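Local coordinates for protein exodeoxyribonuclease III (Neisseria meningitidis, PDB 2JC4) that probably degrades double-stranded DNA from its 3' ends as a metal-dependent exonuclease of the AP/ExoA DNA repair family, at residues N108-L112 with E164-S169; F147-D153 with E172-F176. All blocks are in the same frame, centred on the assembly; numbering follows the deposited sequence. Where two conformers were deposited one is given.

Both interactions lie beside the predicted active site, and their segments alternate along the chain. Interaction 1 joins loops 108-112 and 164-169; interaction 2 packs loop 147-153 on helix 170-180. Both are partly buried, but interaction 1 buries less (349 against 514 Å²), and its centre lies further from the chain centre, at about 17 Å against about 13 Å. It has no direct hydrogen bond between its segments; an acetate and a water bridge them. Interaction 2 has aromatic packing on the inner side and an arginine-aspartate salt bridge at the outer end. The two meet where the His167 backbone bonds to Ala150 and to the Glu172 carboxylate.

Interaction 1. Residues N108-L112 with E164-S169; sequences NGEAL and EKIHCS. With ACT (acetate ion), chain F.
An acetate ion, probably from the crystallisation liquor, joins the side chains of Asn108 and His167 through one oxygen. His167 NE2 donates to acetate O at 2.7 Å, and Asn108 ND2 donates to the same atom at 3.1 Å. The two segments share no direct hydrogen bond. The amide nitrogen lies at the edge of the imidazole, in its plane, with Asn108 ND2 3.5 Å from His167 CE1. The amide plane itself is turned 74° from the ring. Asn108 CG stands anti to the backbone N (chi1 -179°). Asn108 OD1 then takes the N-H of Glu110 on an in-plane lone pair at 2.9 Å. This Asx turn fixes the amide and leaves ND2 for the anion.

Ile166 fills the centre of the contact. Ile166 CD1 packs on the backbone of the other loop, 3.5 Å from Asn108 O. Gly109, at a positive phi of 106°, brings its backbone close to this methyl, with Gly109 C 3.7 Å from Ile166 CD1. Leu112 lies further along, with CD1 against the Ile166 backbone and CD2 3.8 Å from Ser169 CB. A water accepts from Leu112 N and, weakly, from Ile166 N.

Ile166 is in the type II turn 165-168, and Ser169 is the N-cap of helix 170-180. At another edge of the imidazole, His167 ND1 bonds to the backbone O of Asn148, a predicted transition-state stabiliser. Ile166 CG1 lies over one ring face. The two N-H donors on one acetate oxygen suggest a spot beside the predicted active site that can hold an anion, perhaps a DNA phosphate.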
# COMPACT_ATOMS: atom_id res chain seq x y z
N ASN A 108 -11.40 -2.20 2.51
CA ASN A 108 -12.04 -2.27 1.21
C ASN A 108 -13.36 -1.50 1.19
O ASN A 108 -13.54 -0.59 0.37
CB ASN A 108 -12.21 -3.73 0.77
CG ASN A 108 -12.86 -3.85 -0.63
OD1 ASN A 108 -14.02 -3.47 -0.82
ND2 ASN A 108 -12.10 -4.34 -1.59
N GLY A 109 -14.28 -1.86 2.09
CA GLY A 109 -15.54 -1.14 2.22
C GLY A 109 -16.71 -1.90 1.64
O GLY A 109 -17.84 -1.68 2.05
N GLU A 110 -16.43 -2.77 0.67
CA GLU A 110 -17.39 -3.71 0.05
C GLU A 110 -18.36 -3.07 -0.91
O GLU A 110 -18.38 -3.40 -2.10
CB GLU A 110 -18.17 -4.50 1.12
CG GLU A 110 -18.97 -5.69 0.55
CD GLU A 110 -19.45 -6.60 1.67
OE1 GLU A 110 -20.25 -6.13 2.52
OE2 GLU A 110 -18.99 -7.75 1.73
N ALA A 111 -19.19 -2.17 -0.39
CA ALA A 111 -20.25 -1.49 -1.18
C ALA A 111 -20.65 -0.27 -0.34
O ALA A 111 -20.49 -0.28 0.89
CB ALA A 111 -21.49 -2.41 -1.38
N LEU A 112 -21.13 0.78 -1.00
CA LEU A 112 -21.47 2.00 -0.26
C LEU A 112 -22.57 1.78 0.76
O LEU A 112 -22.63 2.49 1.74
CB LEU A 112 -21.79 3.18 -1.19
CG LEU A 112 -20.60 4.11 -1.44
CD1 LEU A 112 -19.50 3.33 -2.17
CD2 LEU A 112 -21.02 5.36 -2.27
N GLU A 164 -20.02 6.74 -8.27
CA GLU A 164 -20.42 6.52 -6.87
C GLU A 164 -20.53 5.04 -6.52
O GLU A 164 -21.44 4.63 -5.79
CB GLU A 164 -21.73 7.28 -6.50
CG GLU A 164 -21.69 8.77 -6.91
CD GLU A 164 -20.71 9.59 -6.06
OE1 GLU A 164 -19.78 9.04 -5.45
OE2 GLU A 164 -20.90 10.82 -5.97
N LYS A 165 -19.59 4.23 -7.04
CA LYS A 165 -19.45 2.84 -6.61
C LYS A 165 -18.17 2.69 -5.82
O LYS A 165 -17.29 3.60 -5.85
CB LYS A 165 -19.44 1.89 -7.82
CG LYS A 165 -20.61 2.12 -8.79
CD LYS A 165 -21.87 1.37 -8.41
CE LYS A 165 -22.76 1.14 -9.66
NZ LYS A 165 -22.98 2.46 -10.37
N ILE A 166 -18.07 1.58 -5.09
CA ILE A 166 -16.94 1.31 -4.19
C ILE A 166 -15.60 1.63 -4.92
O ILE A 166 -15.46 1.40 -6.12
CB ILE A 166 -17.01 -0.15 -3.59
CG1 ILE A 166 -16.13 -0.32 -2.32
CG2 ILE A 166 -16.70 -1.21 -4.68
CD1 ILE A 166 -16.49 0.59 -1.08
N HIS A 167 -14.65 2.18 -4.17
CA HIS A 167 -13.33 2.60 -4.65
C HIS A 167 -13.29 3.94 -5.36
O HIS A 167 -12.28 4.63 -5.27
CB HIS A 167 -12.60 1.55 -5.51
CG HIS A 167 -12.53 0.19 -4.90
ND1 HIS A 167 -12.11 -0.02 -3.60
CD2 HIS A 167 -12.86 -1.03 -5.39
CE1 HIS A 167 -12.17 -1.31 -3.33
NE2 HIS A 167 -12.62 -1.95 -4.40
N CYS A 168 -14.37 4.28 -6.06
CA CYS A 168 -14.40 5.48 -6.92
C CYS A 168 -15.43 6.55 -6.52
O CYS A 168 -15.72 7.45 -7.33
CB CYS A 168 -14.67 5.04 -8.36
SG CYS A 168 -13.49 3.82 -8.95
N SER A 169 -15.99 6.44 -5.32
CA SER A 169 -17.01 7.41 -4.88
C SER A 169 -16.42 8.75 -4.46
O SER A 169 -15.25 8.86 -4.03
CB SER A 169 -17.89 6.84 -3.73
OG SER A 169 -17.17 6.78 -2.51
C ACT F . -10.93 -4.96 -4.84
O ACT F . -12.13 -4.63 -4.68
OXT ACT F . -10.61 -6.14 -4.59
CH3 ACT F . -9.99 -3.91 -5.31
O HOH W 1 -20.97 0.25 -4.16

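Interaction 2. Residues F147-D153 with E172-F176; sequences FNIAPAD and ERQWF
Charge and hydrogen bonding between Arg173 and the loop 147-153 hold the outer end of this contact. The arginine chain is extended from CG to NE and runs out along the loop. Arg173 NE donates to Ala150 O at 2.8 Å, almost straight (172°) and in the guanidinium plane. At the far end Arg173 NH1 and NH2 both reach one carboxylate oxygen, Asp153 OD1, each at 3.0 Å. The two nitrogens come to that oxygen from the same face of the carboxylate, whose plane is 69° from the guanidinium. Ala152 C lies over one guanidinium face. Three bonds thus fix the rotation of the group. A water also donates to Pro151 O and, weakly, to Arg173 O.

This loop follows strand 141-144 of the DNase I-like fold and carries Asn148, a predicted magnesium ligand and transition-state stabiliser. Helix 170-180 backs the loop. Asn148 ND2 is held by Cys106 O, while Glu172 of the helix forms a salt bridge with Lys120, which also bonds Asn148 O.

Apolar packing joins the inner part. Ile149 sets its CD1 3.4 Å from Glu172 O and its CG2 3.9 Å from Phe176 CB. The Phe176 ring swings beside its own carbonyl carbon, which brings it against Pro151.

The aromatic contacts centre on that ring. Pro151 CG makes a CH-pi contact over the face of the Phe176 ring, 3.7 Å from its centroid. Phe176 also turns its edge to the face of Phe147 in a T-shaped pair, the planes 89° apart.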
# COMPACT_ATOMS: atom_id res chain seq x y z
N PHE A 147 -4.82 1.50 -0.71
CA PHE A 147 -5.74 2.45 -0.11
C PHE A 147 -7.17 2.07 -0.46
O PHE A 147 -8.07 2.55 0.18
CB PHE A 147 -5.45 3.90 -0.55
CG PHE A 147 -4.20 4.46 0.04
CD1 PHE A 147 -2.96 4.11 -0.51
CD2 PHE A 147 -4.25 5.35 1.14
CE1 PHE A 147 -1.77 4.58 0.04
CE2 PHE A 147 -3.05 5.85 1.68
CZ PHE A 147 -1.81 5.46 1.11
N ASN A 148 -7.36 1.17 -1.44
CA ASN A 148 -8.72 0.80 -1.86
C ASN A 148 -9.55 2.02 -2.22
O ASN A 148 -10.76 2.02 -2.08
CB ASN A 148 -9.41 -0.03 -0.77
CG ASN A 148 -9.18 -1.52 -0.95
OD1 ASN A 148 -9.44 -2.07 -2.05
ND2 ASN A 148 -8.69 -2.17 0.09
N ILE A 149 -8.87 3.05 -2.72
CA ILE A 149 -9.50 4.27 -3.21
C ILE A 149 -8.73 4.70 -4.46
O ILE A 149 -7.46 4.79 -4.46
CB ILE A 149 -9.53 5.43 -2.16
CG1 ILE A 149 -10.36 5.05 -0.92
CG2 ILE A 149 -10.07 6.77 -2.84
CD1 ILE A 149 -10.17 6.08 0.21
N ALA A 150 -9.51 4.98 -5.50
CA ALA A 150 -9.04 5.47 -6.78
C ALA A 150 -9.28 6.99 -6.80
O ALA A 150 -10.42 7.45 -6.85
CB ALA A 150 -9.82 4.78 -7.89
N PRO A 151 -8.20 7.77 -6.69
CA PRO A 151 -8.36 9.21 -6.41
C PRO A 151 -9.20 10.05 -7.38
O PRO A 151 -9.85 10.99 -6.93
CB PRO A 151 -6.92 9.71 -6.37
CG PRO A 151 -6.14 8.52 -5.85
CD PRO A 151 -6.78 7.39 -6.69
N ALA A 152 -9.17 9.75 -8.68
CA ALA A 152 -9.95 10.54 -9.68
C ALA A 152 -10.42 9.62 -10.79
O ALA A 152 -10.04 8.44 -10.81
CB ALA A 152 -9.10 11.68 -10.21
N ASP A 153 -11.22 10.11 -11.74
CA ASP A 153 -11.75 9.18 -12.77
C ASP A 153 -10.70 8.57 -13.72
O ASP A 153 -10.89 7.49 -14.24
CB ASP A 153 -12.93 9.79 -13.54
CG ASP A 153 -14.27 9.65 -12.80
OD1 ASP A 153 -14.40 8.82 -11.85
OD2 ASP A 153 -15.19 10.35 -13.20
N GLU A 172 -15.24 8.65 -0.73
CA GLU A 172 -13.94 7.97 -0.62
C GLU A 172 -12.84 8.87 -1.12
O GLU A 172 -11.76 8.98 -0.50
CB GLU A 172 -13.95 6.67 -1.42
CG GLU A 172 -14.66 5.51 -0.72
CD GLU A 172 -14.94 4.34 -1.69
OE1 GLU A 172 -15.72 4.54 -2.64
OE2 GLU A 172 -14.37 3.25 -1.53
N ARG A 173 -13.10 9.57 -2.22
CA ARG A 173 -12.09 10.49 -2.75
C ARG A 173 -11.80 11.63 -1.77
O ARG A 173 -10.65 12.06 -1.62
CB ARG A 173 -12.48 10.97 -4.15
CG ARG A 173 -12.37 9.85 -5.14
CD ARG A 173 -12.98 10.19 -6.48
NE ARG A 173 -12.62 9.12 -7.44
CZ ARG A 173 -13.19 8.97 -8.62
NH1 ARG A 173 -14.15 9.82 -9.02
NH2 ARG A 173 -12.78 8.00 -9.44
N GLN A 174 -12.83 12.05 -1.03
CA GLN A 174 -12.60 13.01 0.06
C GLN A 174 -11.72 12.47 1.18
O GLN A 174 -10.87 13.21 1.69
CB GLN A 174 -13.90 13.56 0.63
CG GLN A 174 -13.65 14.81 1.56
CD GLN A 174 -12.84 15.92 0.87
OE1 GLN A 174 -13.25 16.49 -0.16
NE2 GLN A 174 -11.69 16.23 1.44
N TRP A 175 -11.89 11.20 1.55
CA TRP A 175 -11.02 10.58 2.56
C TRP A 175 -9.57 10.53 2.09
O TRP A 175 -8.67 10.80 2.87
CB TRP A 175 -11.49 9.18 2.97
CG TRP A 175 -12.92 9.17 3.43
CD1 TRP A 175 -13.64 10.23 3.94
CD2 TRP A 175 -13.82 8.05 3.42
NE1 TRP A 175 -14.93 9.83 4.22
CE2 TRP A 175 -15.06 8.50 3.91
CE3 TRP A 175 -13.69 6.71 3.00
CZ2 TRP A 175 -16.17 7.66 4.01
CZ3 TRP A 175 -14.81 5.87 3.09
CH2 TRP A 175 -16.02 6.35 3.60
N PHE A 176 -9.36 10.24 0.81
CA PHE A 176 -8.03 10.25 0.25
C PHE A 176 -7.47 11.69 0.27
O PHE A 176 -6.31 11.91 0.63
CB PHE A 176 -8.03 9.66 -1.17
CG PHE A 176 -6.65 9.62 -1.82
CD1 PHE A 176 -5.72 8.63 -1.45
CD2 PHE A 176 -6.27 10.58 -2.75
CE1 PHE A 176 -4.46 8.59 -2.03
CE2 PHE A 176 -4.99 10.53 -3.33
CZ PHE A 176 -4.11 9.53 -2.98
O HOH W 2 -9.01 12.08 -4.51